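Local coordinates for protein glutathione transferase o1 (Bombyx mori, PDB 3RBT) that belongs to the Omega class of glutathione transferases, which use glutathione in transfer reactions and dehydroascorbate reduction, though its own activity is probably low, at residues H223-P227 and Q228-D232; T151-I154 and F155-L159; T160-T164 and N165-G169. All coordinates share one frame; numbering follows the deposited sequence.

Contact 1. Residues H223-P227 and Q228-D232; sequences HAHSP and QEYFD
H225 lays its CB over one face of the Y230 ring, a CH-pi contact in which the carbon stands 3.9 Å from the ring centroid of Y230, close to the ring normal but displaced toward the rim. The imidazole itself does not stack on the phenol: the two rings lie obliquely, their planes 58° apart, and the side chains cross at about a right angle. This is the close-packed side of the turn. Y230 is buried there, its CG set anti to its carbonyl carbon (chi1 -80°), which lays the ring back along the incoming loop; H225 O comes within 3.5 Å of Y230 CE2, and the hydroxyl is hydrogen-bonded to E184 of helix 174-186, while H39 of helix 36-47 and L188 also touch the Y230 side chain. With an alanine in place of this tyrosine, E184 would probably lose its hydroxyl partner and H225 CB its aromatic face, opening a gap beside helix 174-186.

The start of helix 227-237 is closed here by a capping box. S226 is the N-cap: its OG, held between its own N and carbonyl carbon, accepts from E229 N at 3.2 Å, and in return S226 N donates to E229 OE1 at 3.0 Å. That return bond is nearly straight, yet it meets the carboxylate from above, 61° out of its plane. The first helical bonds follow, Y230 N to S226 O and F231 N to P227 O.

The solvent side is looser. E229 is exposed, and its carboxylate reaches back beside H225, its OE1 near the imidazole plane and 3.5 Å from H225 CD2, while the ring and carboxylate planes are turned steeply against each other.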
loop_
_atom_site.group_PDB
_atom_site.type_symbol
_atom_site.label_atom_id
_atom_site.label_comp_id
_atom_site.label_asym_id
_atom_site.label_seq_id
_atom_site.Cartn_x
_atom_site.Cartn_y
_atom_site.Cartn_z
ATOM N N HIS A 223 -11.628 -8.916 -20.982
ATOM C CA HIS A 223 -10.311 -9.459 -20.602
ATOM C C HIS A 223 -10.345 -10.810 -19.881
ATOM O O HIS A 223 -9.378 -11.193 -19.196
ATOM C CB HIS A 223 -9.548 -8.429 -19.763
ATOM C CG HIS A 223 -9.258 -7.169 -20.506
ATOM N ND1 HIS A 223 -9.958 -6.001 -20.292
ATOM C CD2 HIS A 223 -8.381 -6.907 -21.502
ATOM C CE1 HIS A 223 -9.510 -5.068 -21.110
ATOM N NE2 HIS A 223 -8.548 -5.590 -21.851
ATOM N N ALA A 224 -11.460 -11.517 -20.048
ATOM C CA ALA A 224 -11.728 -12.773 -19.360
ATOM C C ALA A 224 -11.092 -13.974 -20.046
ATOM O O ALA A 224 -10.861 -13.967 -21.260
ATOM C CB ALA A 224 -13.241 -12.994 -19.255
ATOM N N HIS A 225 -10.828 -15.007 -19.251
ATOM C CA HIS A 225 -10.581 -16.351 -19.764
ATOM C C HIS A 225 -11.460 -17.327 -18.989
ATOM O O HIS A 225 -11.873 -17.036 -17.866
ATOM C CB HIS A 225 -9.100 -16.729 -19.648
ATOM C CG HIS A 225 -8.206 -15.912 -20.529
ATOM N ND1 HIS A 225 -7.683 -14.700 -20.135
ATOM C CD2 HIS A 225 -7.776 -16.115 -21.797
ATOM C CE1 HIS A 225 -6.962 -14.193 -21.119
ATOM N NE2 HIS A 225 -7.000 -15.033 -22.139
ATOM N N SER A 226 -11.754 -18.472 -19.601
ATOM C CA SER A 226 -12.582 -19.501 -18.987
ATOM C C SER A 226 -11.833 -20.285 -17.897
ATOM O O SER A 226 -10.601 -20.223 -17.820
ATOM C CB SER A 226 -13.108 -20.449 -20.075
ATOM O OG SER A 226 -12.049 -21.153 -20.703
ATOM N N PRO A 227 -12.582 -20.999 -17.025
ATOM C CA PRO A 227 -11.987 -21.969 -16.104
ATOM C C PRO A 227 -10.989 -22.899 -16.799
ATOM O O PRO A 227 -9.862 -23.052 -16.321
ATOM C CB PRO A 227 -13.198 -22.762 -15.620
ATOM C CG PRO A 227 -14.296 -21.745 -15.608
ATOM C CD PRO A 227 -14.008 -20.767 -16.712
ATOM N N GLN A 228 -11.387 -23.483 -17.930
ATOM C CA GLN A 228 -10.531 -24.436 -18.646
ATOM C C GLN A 228 -9.247 -23.771 -19.155
ATOM O O GLN A 228 -8.156 -24.338 -19.027
ATOM C CB GLN A 228 -11.290 -25.102 -19.806
ATOM C CG GLN A 228 -10.553 -26.284 -20.453
ATOM C CD GLN A 228 -10.273 -27.422 -19.471
ATOM O OE1 GLN A 228 -9.117 -27.763 -19.217
ATOM N NE2 GLN A 228 -11.330 -27.999 -18.906
ATOM N N GLU A 229 -9.393 -22.571 -19.716
ATOM C CA GLU A 229 -8.256 -21.823 -20.246
ATOM C C GLU A 229 -7.251 -21.493 -19.142
ATOM O O GLU A 229 -6.052 -21.683 -19.321
ATOM C CB GLU A 229 -8.717 -20.554 -20.986
ATOM C CG GLU A 229 -9.374 -20.839 -22.354
ATOM C CD GLU A 229 -10.282 -19.708 -22.831
ATOM O OE1 GLU A 229 -10.250 -18.614 -22.229
ATOM O OE2 GLU A 229 -11.034 -19.908 -23.807
ATOM N N TYR A 230 -7.741 -21.023 -17.997
ATOM C CA TYR A 230 -6.864 -20.789 -16.845
ATOM C C TYR A 230 -6.189 -22.079 -16.388
ATOM O O TYR A 230 -4.992 -22.071 -16.067
ATOM C CB TYR A 230 -7.626 -20.162 -15.682
ATOM C CG TYR A 230 -7.844 -18.666 -15.810
ATOM C CD1 TYR A 230 -6.813 -17.818 -16.226
ATOM C CD2 TYR A 230 -9.073 -18.097 -15.485
ATOM C CE1 TYR A 230 -7.018 -16.440 -16.333
ATOM C CE2 TYR A 230 -9.285 -16.725 -15.583
ATOM C CZ TYR A 230 -8.259 -15.907 -16.006
ATOM O OH TYR A 230 -8.474 -14.551 -16.103
ATOM N N PHE A 231 -6.958 -23.172 -16.385
ATOM C CA PHE A 231 -6.489 -24.481 -15.914
ATOM C C PHE A 231 -5.360 -25.023 -16.786
ATOM O O PHE A 231 -4.323 -25.441 -16.275
ATOM C CB PHE A 231 -7.657 -25.473 -15.832
ATOM C CG PHE A 231 -7.256 -26.881 -15.452
ATOM C CD1 PHE A 231 -6.805 -27.180 -14.165
ATOM C CD2 PHE A 231 -7.368 -27.923 -16.377
ATOM C CE1 PHE A 231 -6.451 -28.493 -13.810
ATOM C CE2 PHE A 231 -7.018 -29.235 -16.027
ATOM C CZ PHE A 231 -6.560 -29.518 -14.741
ATOM N N ASP A 232 -5.564 -24.999 -18.101
ATOM C CA ASP A 232 -4.527 -25.408 -19.037
ATOM C C ASP A 232 -3.294 -24.504 -18.966
ATOM O O ASP A 232 -2.167 -24.990 -19.072
ATOM C CB ASP A 232 -5.095 -25.503 -20.458
ATOM C CG ASP A 232 -5.958 -26.737 -20.645
ATOM O OD1 ASP A 232 -5.653 -27.759 -20.000
ATOM O OD2 ASP A 232 -6.935 -26.691 -21.422
#

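Contact 2. Residues T151-I154 and F155-L159; sequences TLEI and FEKEL
The F155 ring receives T151 O at one edge, in its plane, with T151 O 3.4 Å from F155 CD2. T151 CG2 lies 3.9 Å from both CD2 and CE2 of F155, and I154 CG2 approaches the same ring obliquely. F126 of helix 113-138 adds an edge-to-face ring contact. T151 and F155 run side by side in the same direction; OG1 of T151 is anti to the carbonyl carbon (chi1 -51°) and bonds Q147 O, which leaves CG2 anti to the backbone N and against the ring.

T151 and F155 are i to i+4 neighbours on helix 145-162, within the all-helical C-terminal domain of the GST fold. Four successive backbone bonds carry the helix through the contact, the one from F155 N to T151 O lying in the carbonyl plane at 3.1 Å.

On the exposed face, E153 and K157 also lie alongside each other, both chains extended beyond CG, and E153 OE2 meets K157 NZ in a long salt bridge of 3.4 Å. E156, buried and bent at chi2 (70°), takes another side of the helix, where its carboxylate accepts from the backbone N-H groups of N206 and F207 at the start of helix 205-216.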
loop_
_atom_site.group_PDB
_atom_site.type_symbol
_atom_site.label_atom_id
_atom_site.label_comp_id
_atom_site.label_asym_id
_atom_site.label_seq_id
_atom_site.Cartn_x
_atom_site.Cartn_y
_atom_site.Cartn_z
ATOM N N THR A 151 -10.116 -15.724 3.553
ATOM C CA THR A 151 -10.295 -14.410 2.949
ATOM C C THR A 151 -11.703 -14.276 2.366
ATOM O O THR A 151 -12.339 -13.232 2.517
ATOM C CB THR A 151 -9.234 -14.127 1.865
ATOM O OG1 THR A 151 -7.929 -14.392 2.395
ATOM C CG2 THR A 151 -9.302 -12.674 1.400
ATOM N N LEU A 152 -12.193 -15.337 1.722
ATOM C CA LEU A 152 -13.544 -15.322 1.168
ATOM C C LEU A 152 -14.627 -15.107 2.237
ATOM O O LEU A 152 -15.644 -14.470 1.960
ATOM C CB LEU A 152 -13.834 -16.579 0.332
ATOM C CG LEU A 152 -13.076 -16.775 -0.994
ATOM C CD1 LEU A 152 -13.463 -18.105 -1.655
ATOM C CD2 LEU A 152 -13.284 -15.612 -1.965
ATOM N N GLU A 153 -14.403 -15.616 3.450
ATOM C CA GLU A 153 -15.349 -15.395 4.558
ATOM C C GLU A 153 -15.438 -13.906 4.910
ATOM O O GLU A 153 -16.521 -13.389 5.171
ATOM C CB GLU A 153 -14.998 -16.233 5.804
ATOM C CG GLU A 153 -16.211 -16.494 6.733
ATOM C CD GLU A 153 -15.897 -17.363 7.960
ATOM O OE1 GLU A 153 -16.602 -18.381 8.179
ATOM O OE2 GLU A 153 -14.955 -17.029 8.715
ATOM N N ILE A 154 -14.290 -13.227 4.912
ATOM C CA ILE A 154 -14.225 -11.793 5.202
ATOM C C ILE A 154 -15.005 -10.994 4.151
ATOM O O ILE A 154 -15.819 -10.131 4.487
ATOM C CB ILE A 154 -12.745 -11.307 5.304
ATOM C CG1 ILE A 154 -12.112 -11.806 6.613
ATOM C CG2 ILE A 154 -12.643 -9.776 5.206
ATOM C CD1 ILE A 154 -10.589 -11.881 6.577
ATOM N N PHE A 155 -14.765 -11.304 2.884
ATOM C CA PHE A 155 -15.422 -10.596 1.786
ATOM C C PHE A 155 -16.911 -10.912 1.649
ATOM O O PHE A 155 -17.677 -10.076 1.176
ATOM C CB PHE A 155 -14.657 -10.803 0.474
ATOM C CG PHE A 155 -13.465 -9.906 0.343
ATOM C CD1 PHE A 155 -13.534 -8.755 -0.433
ATOM C CD2 PHE A 155 -12.287 -10.179 1.036
ATOM C CE1 PHE A 155 -12.438 -7.896 -0.543
ATOM C CE2 PHE A 155 -11.173 -9.320 0.933
ATOM C CZ PHE A 155 -11.256 -8.180 0.140
ATOM N N GLU A 156 -17.314 -12.104 2.086
ATOM C CA GLU A 156 -18.726 -12.479 2.114
ATOM C C GLU A 156 -19.464 -11.620 3.134
ATOM O O GLU A 156 -20.505 -11.032 2.832
ATOM C CB GLU A 156 -18.887 -13.967 2.460
ATOM C CG GLU A 156 -20.328 -14.406 2.752
ATOM C CD GLU A 156 -21.216 -14.400 1.524
ATOM O OE1 GLU A 156 -22.449 -14.390 1.693
ATOM O OE2 GLU A 156 -20.692 -14.410 0.389
ATOM N N LYS A 157 -18.897 -11.553 4.336
ATOM C CA LYS A 157 -19.432 -10.738 5.415
ATOM C C LYS A 157 -19.471 -9.254 5.049
ATOM O O LYS A 157 -20.456 -8.572 5.336
ATOM C CB LYS A 157 -18.631 -10.969 6.698
ATOM C CG LYS A 157 -18.993 -12.278 7.404
ATOM C CD LYS A 157 -17.942 -12.680 8.436
ATOM C CE LYS A 157 -18.281 -14.022 9.080
ATOM N NZ LYS A 157 -17.089 -14.603 9.760
ATOM N N GLU A 158 -18.413 -8.773 4.398
ATOM C CA GLU A 158 -18.342 -7.378 3.970
ATOM C C GLU A 158 -19.388 -7.032 2.909
ATOM O O GLU A 158 -20.061 -6.005 3.018
ATOM C CB GLU A 158 -16.943 -7.034 3.451
ATOM C CG GLU A 158 -16.780 -5.576 3.030
ATOM C CD GLU A 158 -16.880 -4.598 4.193
ATOM O OE1 GLU A 158 -16.434 -4.932 5.305
ATOM O OE2 GLU A 158 -17.397 -3.482 3.994
ATOM N N LEU A 159 -19.511 -7.876 1.883
ATOM C CA LEU A 159 -20.513 -7.650 0.837
ATOM C C LEU A 159 -21.933 -7.681 1.417
ATOM O O LEU A 159 -22.770 -6.851 1.054
ATOM C CB LEU A 159 -20.366 -8.672 -0.294
ATOM C CG LEU A 159 -21.233 -8.543 -1.549
ATOM C CD1 LEU A 159 -21.042 -7.199 -2.249
ATOM C CD2 LEU A 159 -20.904 -9.681 -2.498
#

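Contact 3. Residues T160-T164 and N165-G169; sequences TNRGT and NYFGG
R162 reaches from the last turn of helix 145-162 to the type I beta turn Y166-G169, where its NH1 donates to F167 O at 2.8 Å. The carbonyl oxygen lies nearly in the guanidinium plane, 8° out of it, but the donor stands above the carbonyl plane and the N-H...O angle is a bent 141°. F167 CD2 sits over one face of the guanidinium, 4.2 Å above its plane and toward the rim, while R162 NE lies near the edge of the F167 ring.

Next outward, two acids fix the guanidinium's rotation: E158 takes NE and D119 takes NH2, each as a salt bridge, and the R162 chain, extended from CG to NE, carries the group to where F167 O and both acids meet it. The F167 ring packs edge-to-face with W210 of helix 205-216, and D176 accepts from the backbone N-H groups of F167 and G168, tying the turn to helix 174-186.

G163 leaves the helix with positive phi, and T164 follows. Its CG2 rests 3.8 Å from G169 CA, and its OG1 sits between its own N and carbonyl carbon (chi1 51°), donating to Y166 O, which also accepts from G169 N; the T164 OG1 to Y166 O distance, 2.4 Å, is doubtfully short.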
loop_
_atom_site.group_PDB
_atom_site.type_symbol
_atom_site.label_atom_id
_atom_site.label_comp_id
_atom_site.label_asym_id
_atom_site.label_seq_id
_atom_site.Cartn_x
_atom_site.Cartn_y
_atom_site.Cartn_z
ATOM N N THR A 160 -22.187 -8.630 2.322
ATOM C CA THR A 160 -23.484 -8.749 2.995
ATOM C C THR A 160 -23.793 -7.469 3.774
ATOM O O THR A 160 -24.897 -6.935 3.685
ATOM C CB THR A 160 -23.544 -10.001 3.920
ATOM O OG1 THR A 160 -23.086 -11.152 3.198
ATOM C CG2 THR A 160 -24.978 -10.264 4.415
ATOM N N ASN A 161 -22.800 -6.968 4.507
ATOM C CA ASN A 161 -22.958 -5.758 5.316
ATOM C C ASN A 161 -23.301 -4.524 4.489
ATOM O O ASN A 161 -24.040 -3.644 4.943
ATOM C CB ASN A 161 -21.697 -5.496 6.138
ATOM C CG ASN A 161 -21.590 -6.392 7.352
ATOM O OD1 ASN A 161 -22.587 -6.938 7.832
ATOM N ND2 ASN A 161 -20.378 -6.539 7.869
ATOM N N ARG A 162 -22.750 -4.467 3.277
ATOM C CA ARG A 162 -23.001 -3.360 2.361
ATOM C C ARG A 162 -24.401 -3.425 1.738
ATOM O O ARG A 162 -25.015 -2.388 1.505
ATOM C CB ARG A 162 -21.916 -3.290 1.283
ATOM C CG ARG A 162 -20.547 -2.917 1.851
ATOM C CD ARG A 162 -19.536 -2.582 0.781
ATOM N NE ARG A 162 -18.219 -2.388 1.380
ATOM C CZ ARG A 162 -17.195 -1.770 0.797
ATOM N NH1 ARG A 162 -17.306 -1.260 -0.426
ATOM N NH2 ARG A 162 -16.052 -1.652 1.457
ATOM N N GLY A 163 -24.889 -4.635 1.467
ATOM C CA GLY A 163 -26.245 -4.828 0.952
ATOM C C GLY A 163 -26.485 -4.319 -0.460
ATOM O O GLY A 163 -27.623 -4.014 -0.838
ATOM N N THR A 164 -25.412 -4.226 -1.236
ATOM C CA THR A 164 -25.498 -3.830 -2.633
ATOM C C THR A 164 -25.067 -4.990 -3.527
ATOM O O THR A 164 -24.428 -5.934 -3.057
ATOM C CB THR A 164 -24.612 -2.596 -2.934
ATOM O OG1 THR A 164 -23.284 -2.826 -2.441
ATOM C CG2 THR A 164 -25.178 -1.336 -2.281
ATOM N N ASN A 165 -25.414 -4.910 -4.813
ATOM C CA ASN A 165 -24.986 -5.907 -5.796
ATOM C C ASN A 165 -23.465 -6.017 -5.934
ATOM O O ASN A 165 -22.935 -7.096 -6.192
ATOM C CB ASN A 165 -25.644 -5.647 -7.154
ATOM C CG ASN A 165 -27.155 -5.846 -7.111
ATOM O OD1 ASN A 165 -27.680 -6.493 -6.201
ATOM N ND2 ASN A 165 -27.860 -5.286 -8.090
ATOM N N TYR A 166 -22.770 -4.897 -5.755
ATOM C CA TYR A 166 -21.317 -4.874 -5.833
ATOM C C TYR A 166 -20.734 -4.151 -4.637
ATOM O O TYR A 166 -21.442 -3.431 -3.938
ATOM C CB TYR A 166 -20.854 -4.168 -7.104
ATOM C CG TYR A 166 -21.511 -4.623 -8.386
ATOM C CD1 TYR A 166 -20.912 -5.596 -9.190
ATOM C CD2 TYR A 166 -22.709 -4.049 -8.821
ATOM C CE1 TYR A 166 -21.507 -6.012 -10.379
ATOM C CE2 TYR A 166 -23.310 -4.458 -10.010
ATOM C CZ TYR A 166 -22.703 -5.437 -10.781
ATOM O OH TYR A 166 -23.283 -5.832 -11.964
ATOM N N PHE A 167 -19.426 -4.305 -4.434
ATOM C CA PHE A 167 -18.719 -3.561 -3.396
ATOM C C PHE A 167 -18.800 -2.053 -3.646
ATOM O O PHE A 167 -18.864 -1.264 -2.699
ATOM C CB PHE A 167 -17.269 -4.057 -3.265
ATOM C CG PHE A 167 -17.169 -5.443 -2.690
ATOM C CD1 PHE A 167 -17.113 -6.555 -3.523
ATOM C CD2 PHE A 167 -17.181 -5.636 -1.310
ATOM C CE1 PHE A 167 -17.047 -7.846 -2.985
ATOM C CE2 PHE A 167 -17.124 -6.915 -0.761
ATOM C CZ PHE A 167 -17.055 -8.025 -1.603
ATOM N N GLY A 168 -18.840 -1.668 -4.922
ATOM C CA GLY A 168 -18.987 -0.265 -5.318
ATOM C C GLY A 168 -20.395 0.308 -5.246
ATOM O O GLY A 168 -20.594 1.500 -5.469
ATOM N N GLY A 169 -21.379 -0.526 -4.921
ATOM C CA GLY A 169 -22.767 -0.080 -4.881
ATOM C C GLY A 169 -23.592 -0.767 -5.943
ATOM O O GLY A 169 -23.488 -1.977 -6.117
#

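Overall arrangement
Along the chain contact 2 comes first, contact 3 follows directly and contact 1 lies near the C-terminal end. Contacts 2 and 3 share helix 145-162, with centres about 11 Å apart, and touch where the F167 ring CZ packs against F155 O and L159 CB; the helix body and the loop leaving it thus form one packed unit, with helix 205-216 against both. Contact 1 stands apart, its centre about 24 Å from contact 2 and about 27 Å from contact 3, at the start of helix 227-237. There H223 and Y230 meet helix 36-47 of the thioredoxin-like N-terminal domain, so contact 1 faces that domain from the helical part of the chain, where contacts 2 and 3 also lie.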